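Local coordinates for protein SCO1 homolog 1, mitochondrial (PDB 6N5U), which binds copper(I) through its thioredoxin-like domain and is thought to act as a mitochondrial metallochaperone in inserting copper into cytochrome c oxidase, at residues I34-F39 with P70-V75; G38-P43 with E78-Q83. One frame throughout, in Å; residues are numbered along the deposited sequence.

Interaction 1: residues I34-F39 with P70-V75; sequences ILYFGF and PVFISV
Leu35 packs against Val71 and Phe37 against Ile73, on one face of two neighbouring parallel strands. These strands are the arms of a beta-alpha-beta crossover in the thioredoxin fold, with helix 45-64 connecting them along the chain. Five backbone hydrogen bonds join them, passing in turn from Ile34 O to Val71 N, from Val71 O to Tyr36 N (2.7 Å), from Tyr36 O to Ile73 N, from Ile73 O to Gly38 N and from Gly38 O to Val75 N. The last bond carries the pairing just past the end of strand 68-74.

The tip of Leu35 does the touching in the first pair, CD2 lying 3.7 Å from Val71 CG1. In the second, the Phe37 ring has Ile73 CB over one face, a CH-pi contact 4.2 Å from the ring centroid. With Ile73 CG1 anti to the carbonyl carbon (chi1 -55°), the chain runs alongside the ring until CD1 meets Phe37 CZ at 3.7 Å. Val75 CG1 closes in at the edge of the same ring.

On the other face, Tyr36 and Phe72 meet rim to rim, CD2 to CD1 at 4.3 Å. Gly38 has no side chain and offers backbone to the Phe72 ring, whose CE1 comes within 3.7 Å of Gly38 C.

Farther out, Ile34 and Pro70 rest on Leu53 of helix 45-64, and Tyr36 touches two copper ligands, Cys46 and His131. Strand 135-138 flanks the pair through Leu35 and Tyr136. On the other edge of strand 68-74, the backbone of Phe72 hydrogen-bonds to both Ile97 and Leu99.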
# COMPACT_ATOMS: atom_id res chain seq x y z
N ILE A 34 4.75 -1.06 5.05
CA ILE A 34 3.86 0.10 4.91
C ILE A 34 2.86 -0.23 3.82
O ILE A 34 3.28 -0.45 2.69
CB ILE A 34 4.57 1.47 4.68
CG1 ILE A 34 5.56 1.81 5.82
CG2 ILE A 34 3.52 2.59 4.52
CD1 ILE A 34 6.55 2.95 5.54
N LEU A 35 1.55 -0.30 4.15
CA LEU A 35 0.49 -0.65 3.18
C LEU A 35 -0.22 0.60 2.68
O LEU A 35 -0.64 1.42 3.49
CB LEU A 35 -0.56 -1.61 3.77
CG LEU A 35 -0.12 -2.83 4.59
CD1 LEU A 35 -1.28 -3.31 5.43
CD2 LEU A 35 0.29 -3.98 3.71
N TYR A 36 -0.32 0.77 1.35
CA TYR A 36 -0.98 1.90 0.72
C TYR A 36 -2.06 1.33 -0.18
O TYR A 36 -1.79 0.46 -1.01
CB TYR A 36 0.00 2.82 -0.08
CG TYR A 36 -0.69 3.93 -0.86
CD1 TYR A 36 -1.17 5.07 -0.22
CD2 TYR A 36 -0.96 3.79 -2.22
CE1 TYR A 36 -1.91 6.03 -0.91
CE2 TYR A 36 -1.69 4.75 -2.92
CZ TYR A 36 -2.16 5.88 -2.26
OH TYR A 36 -2.88 6.84 -2.94
N PHE A 37 -3.29 1.81 -0.01
CA PHE A 37 -4.41 1.34 -0.83
C PHE A 37 -4.59 2.36 -1.95
O PHE A 37 -4.65 3.57 -1.69
CB PHE A 37 -5.68 1.18 0.03
CG PHE A 37 -5.67 0.00 0.99
CD1 PHE A 37 -4.92 0.04 2.17
CD2 PHE A 37 -6.45 -1.13 0.74
CE1 PHE A 37 -4.89 -1.05 3.04
CE2 PHE A 37 -6.43 -2.22 1.62
CZ PHE A 37 -5.64 -2.17 2.76
N GLY A 38 -4.60 1.86 -3.18
CA GLY A 38 -4.73 2.71 -4.36
C GLY A 38 -5.29 2.00 -5.57
O GLY A 38 -5.84 0.91 -5.43
N PHE A 39 -5.18 2.63 -6.76
CA PHE A 39 -5.61 2.12 -8.07
C PHE A 39 -4.70 2.67 -9.20
O PHE A 39 -4.40 3.86 -9.21
CB PHE A 39 -7.12 2.35 -8.32
CG PHE A 39 -7.62 3.72 -8.73
CD1 PHE A 39 -7.85 4.71 -7.78
CD2 PHE A 39 -8.01 3.97 -10.05
CE1 PHE A 39 -8.35 5.96 -8.16
CE2 PHE A 39 -8.53 5.22 -10.42
CZ PHE A 39 -8.68 6.20 -9.48
N PRO A 70 7.41 -1.44 1.10
CA PRO A 70 6.18 -0.75 0.69
C PRO A 70 5.26 -1.76 0.01
O PRO A 70 5.73 -2.66 -0.71
CB PRO A 70 6.70 0.33 -0.28
CG PRO A 70 7.98 -0.22 -0.85
CD PRO A 70 8.51 -1.25 0.12
N VAL A 71 3.94 -1.65 0.31
CA VAL A 71 2.93 -2.53 -0.26
C VAL A 71 1.76 -1.73 -0.88
O VAL A 71 1.03 -1.03 -0.17
CB VAL A 71 2.44 -3.60 0.76
CG1 VAL A 71 1.26 -4.41 0.21
CG2 VAL A 71 3.59 -4.52 1.19
N PHE A 72 1.56 -1.89 -2.19
CA PHE A 72 0.42 -1.29 -2.90
C PHE A 72 -0.73 -2.32 -2.96
O PHE A 72 -0.53 -3.40 -3.51
CB PHE A 72 0.84 -0.90 -4.31
CG PHE A 72 -0.26 -0.53 -5.27
CD1 PHE A 72 -0.79 0.75 -5.28
CD2 PHE A 72 -0.73 -1.45 -6.20
CE1 PHE A 72 -1.80 1.10 -6.20
CE2 PHE A 72 -1.74 -1.10 -7.10
CZ PHE A 72 -2.27 0.16 -7.09
N ILE A 73 -1.92 -2.00 -2.38
CA ILE A 73 -3.10 -2.89 -2.46
C ILE A 73 -4.14 -2.19 -3.33
O ILE A 73 -4.48 -1.04 -3.06
CB ILE A 73 -3.64 -3.27 -1.07
CG1 ILE A 73 -2.53 -3.89 -0.20
CG2 ILE A 73 -4.89 -4.19 -1.21
CD1 ILE A 73 -2.97 -4.27 1.27
N SER A 74 -4.57 -2.84 -4.39
CA SER A 74 -5.51 -2.26 -5.35
C SER A 74 -6.95 -2.25 -4.90
O SER A 74 -7.47 -3.28 -4.46
CB SER A 74 -5.41 -2.98 -6.68
OG SER A 74 -6.35 -2.42 -7.58
N VAL A 75 -7.62 -1.09 -5.05
CA VAL A 75 -9.06 -0.90 -4.77
C VAL A 75 -9.83 -0.87 -6.12
O VAL A 75 -11.00 -0.48 -6.15
CB VAL A 75 -9.39 0.31 -3.85
CG1 VAL A 75 -8.81 0.12 -2.45
CG2 VAL A 75 -8.96 1.65 -4.48

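Interaction 2: residues G38-P43 with E78-Q83; sequences GFTHCP and ERDTVQ. With CU1 (copper (I) ion), chain D.
Arg79 runs across the imidazole of His41; its CB stands 3.9 Å from His41 CE1. Next along the chain, CD sits over the ring face in a CH-pi contact. A bend at chi3 (-58°) then lays the guanidinium nearly parallel to the imidazole, centres 4.3 Å apart and planes at 16°. NE lies over the rim of the His41 ring and forms a salt bridge with Asp76. At the tip, NH2 passes His41 CB at 3.7 Å, comes alongside Phe39 CE2 at 3.9 Å and donates to Tyr127 O, and the Tyr127 ring makes a cation-pi contact with Arg79.

Asp80, the next residue, grips Thr40 with both carboxylate oxygens. Thr40 N donates to Asp80 OD2 (2.9 Å) on the syn side but tilted out of the carboxylate plane, in a nearly straight bond of 167°. Thr40 OG1 donates to Asp80 OD1 (2.7 Å) from well above that plane. With Ser74 OG on OD2, three hydrogen bonds hold the buried carboxylate. An alanine in place of Asp80 would probably leave the amide and hydroxyl of Thr40 and the hydroxyl of Ser74 without this partner and the turn after Phe39 freer to shift. Asp80 OD1 also lies at the edge of the His41 ring, near ND1.

The turn held this way is type I, from Phe39 to Cys42, closed by a hydrogen bond from Cys42 N to Phe39 O. Cys42 SG binds copper(I) at 2.3 Å, with Cys46 and His131 completing the site. This is the CxxxC-plus-histidine copper site of the SCO family.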
# COMPACT_ATOMS: atom_id res chain seq x y z
N GLY A 38 -4.60 1.86 -3.18
CA GLY A 38 -4.73 2.71 -4.36
C GLY A 38 -5.29 2.00 -5.57
O GLY A 38 -5.84 0.91 -5.43
N PHE A 39 -5.18 2.63 -6.76
CA PHE A 39 -5.61 2.12 -8.07
C PHE A 39 -4.70 2.67 -9.20
O PHE A 39 -4.40 3.86 -9.21
CB PHE A 39 -7.12 2.35 -8.32
CG PHE A 39 -7.62 3.72 -8.73
CD1 PHE A 39 -7.85 4.71 -7.78
CD2 PHE A 39 -8.01 3.97 -10.05
CE1 PHE A 39 -8.35 5.96 -8.16
CE2 PHE A 39 -8.53 5.22 -10.42
CZ PHE A 39 -8.68 6.20 -9.48
N THR A 40 -4.21 1.78 -10.09
CA THR A 40 -3.23 2.13 -11.13
C THR A 40 -3.69 3.24 -12.08
O THR A 40 -2.85 3.96 -12.59
CB THR A 40 -2.73 0.89 -11.92
OG1 THR A 40 -3.70 0.47 -12.87
CG2 THR A 40 -2.31 -0.27 -11.03
N HIS A 41 -4.99 3.43 -12.28
CA HIS A 41 -5.49 4.46 -13.19
C HIS A 41 -5.72 5.82 -12.52
O HIS A 41 -6.32 6.71 -13.14
CB HIS A 41 -6.75 3.96 -13.93
CG HIS A 41 -6.47 2.87 -14.92
ND1 HIS A 41 -6.27 1.57 -14.50
CD2 HIS A 41 -6.31 2.92 -16.26
CE1 HIS A 41 -6.00 0.87 -15.60
NE2 HIS A 41 -6.02 1.63 -16.68
N CYS A 42 -5.21 6.01 -11.29
CA CYS A 42 -5.33 7.24 -10.52
C CYS A 42 -4.48 8.33 -11.14
O CYS A 42 -3.26 8.14 -11.31
CB CYS A 42 -4.99 7.02 -9.06
SG CYS A 42 -5.48 8.38 -7.95
N PRO A 43 -5.11 9.47 -11.48
CA PRO A 43 -4.38 10.55 -12.18
C PRO A 43 -3.27 11.26 -11.41
O PRO A 43 -2.23 11.54 -12.02
CB PRO A 43 -5.49 11.53 -12.56
CG PRO A 43 -6.76 10.74 -12.51
CD PRO A 43 -6.55 9.78 -11.39
N GLU A 78 -11.11 -4.67 -11.15
CA GLU A 78 -11.69 -4.86 -12.49
C GLU A 78 -10.70 -4.51 -13.59
O GLU A 78 -10.74 -5.15 -14.65
CB GLU A 78 -12.99 -4.06 -12.68
CG GLU A 78 -14.19 -4.59 -11.91
CD GLU A 78 -15.26 -3.55 -11.59
OE1 GLU A 78 -14.95 -2.55 -10.89
OE2 GLU A 78 -16.41 -3.74 -12.02
N ARG A 79 -9.84 -3.50 -13.34
CA ARG A 79 -8.85 -3.02 -14.31
C ARG A 79 -7.43 -3.41 -13.93
O ARG A 79 -6.59 -3.67 -14.81
CB ARG A 79 -8.95 -1.49 -14.47
CG ARG A 79 -10.14 -1.03 -15.31
CD ARG A 79 -10.12 0.46 -15.64
NE ARG A 79 -10.10 1.28 -14.43
CZ ARG A 79 -10.34 2.58 -14.40
NH1 ARG A 79 -10.65 3.23 -15.52
NH2 ARG A 79 -10.30 3.24 -13.26
N ASP A 80 -7.16 -3.40 -12.63
CA ASP A 80 -5.86 -3.70 -12.08
C ASP A 80 -5.63 -5.20 -11.91
O ASP A 80 -5.81 -5.76 -10.83
CB ASP A 80 -5.62 -2.92 -10.77
CG ASP A 80 -5.67 -1.39 -10.81
OD1 ASP A 80 -5.94 -0.80 -11.91
OD2 ASP A 80 -5.45 -0.77 -9.75
N THR A 81 -5.19 -5.84 -13.00
CA THR A 81 -4.83 -7.25 -13.07
C THR A 81 -3.38 -7.42 -12.53
O THR A 81 -2.69 -6.42 -12.32
CB THR A 81 -4.89 -7.74 -14.54
OG1 THR A 81 -3.90 -7.06 -15.31
CG2 THR A 81 -6.27 -7.56 -15.17
N VAL A 82 -2.93 -8.68 -12.37
CA VAL A 82 -1.57 -9.01 -11.94
C VAL A 82 -0.54 -8.30 -12.83
O VAL A 82 0.32 -7.60 -12.28
CB VAL A 82 -1.32 -10.54 -11.81
CG1 VAL A 82 0.16 -10.88 -11.60
CG2 VAL A 82 -2.15 -11.12 -10.67
N GLN A 83 -0.67 -8.41 -14.17
CA GLN A 83 0.23 -7.80 -15.16
C GLN A 83 0.20 -6.28 -15.09
O GLN A 83 1.26 -5.66 -15.22
CB GLN A 83 -0.11 -8.29 -16.57
CG GLN A 83 1.01 -8.13 -17.59
CD GLN A 83 0.50 -8.29 -19.02
OE1 GLN A 83 -0.18 -9.26 -19.38
NE2 GLN A 83 0.83 -7.32 -19.87
CU CU1 D . -5.85 7.25 -5.97

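From the N terminus, strand 32-38 runs straight into the turn that carries Cys42, so both contacts start from one continuous piece of chain and share Gly38 and Phe39. Helix 45-64 then carries the chain back, and interaction 1 closes this first loop when strand 68-74 pairs beside strand 32-38. A few residues on, 78-83 leads into helix 82-89 and returns to the turn, so interaction 2 closes a slightly longer loop that overlaps the first. The two join directly through the Ser74 to Asp80 hydrogen bond and where the Phe72 ring packs on the Thr40 backbone. Together they tie the central sheet to the copper-binding turn and to the start of helix 82-89.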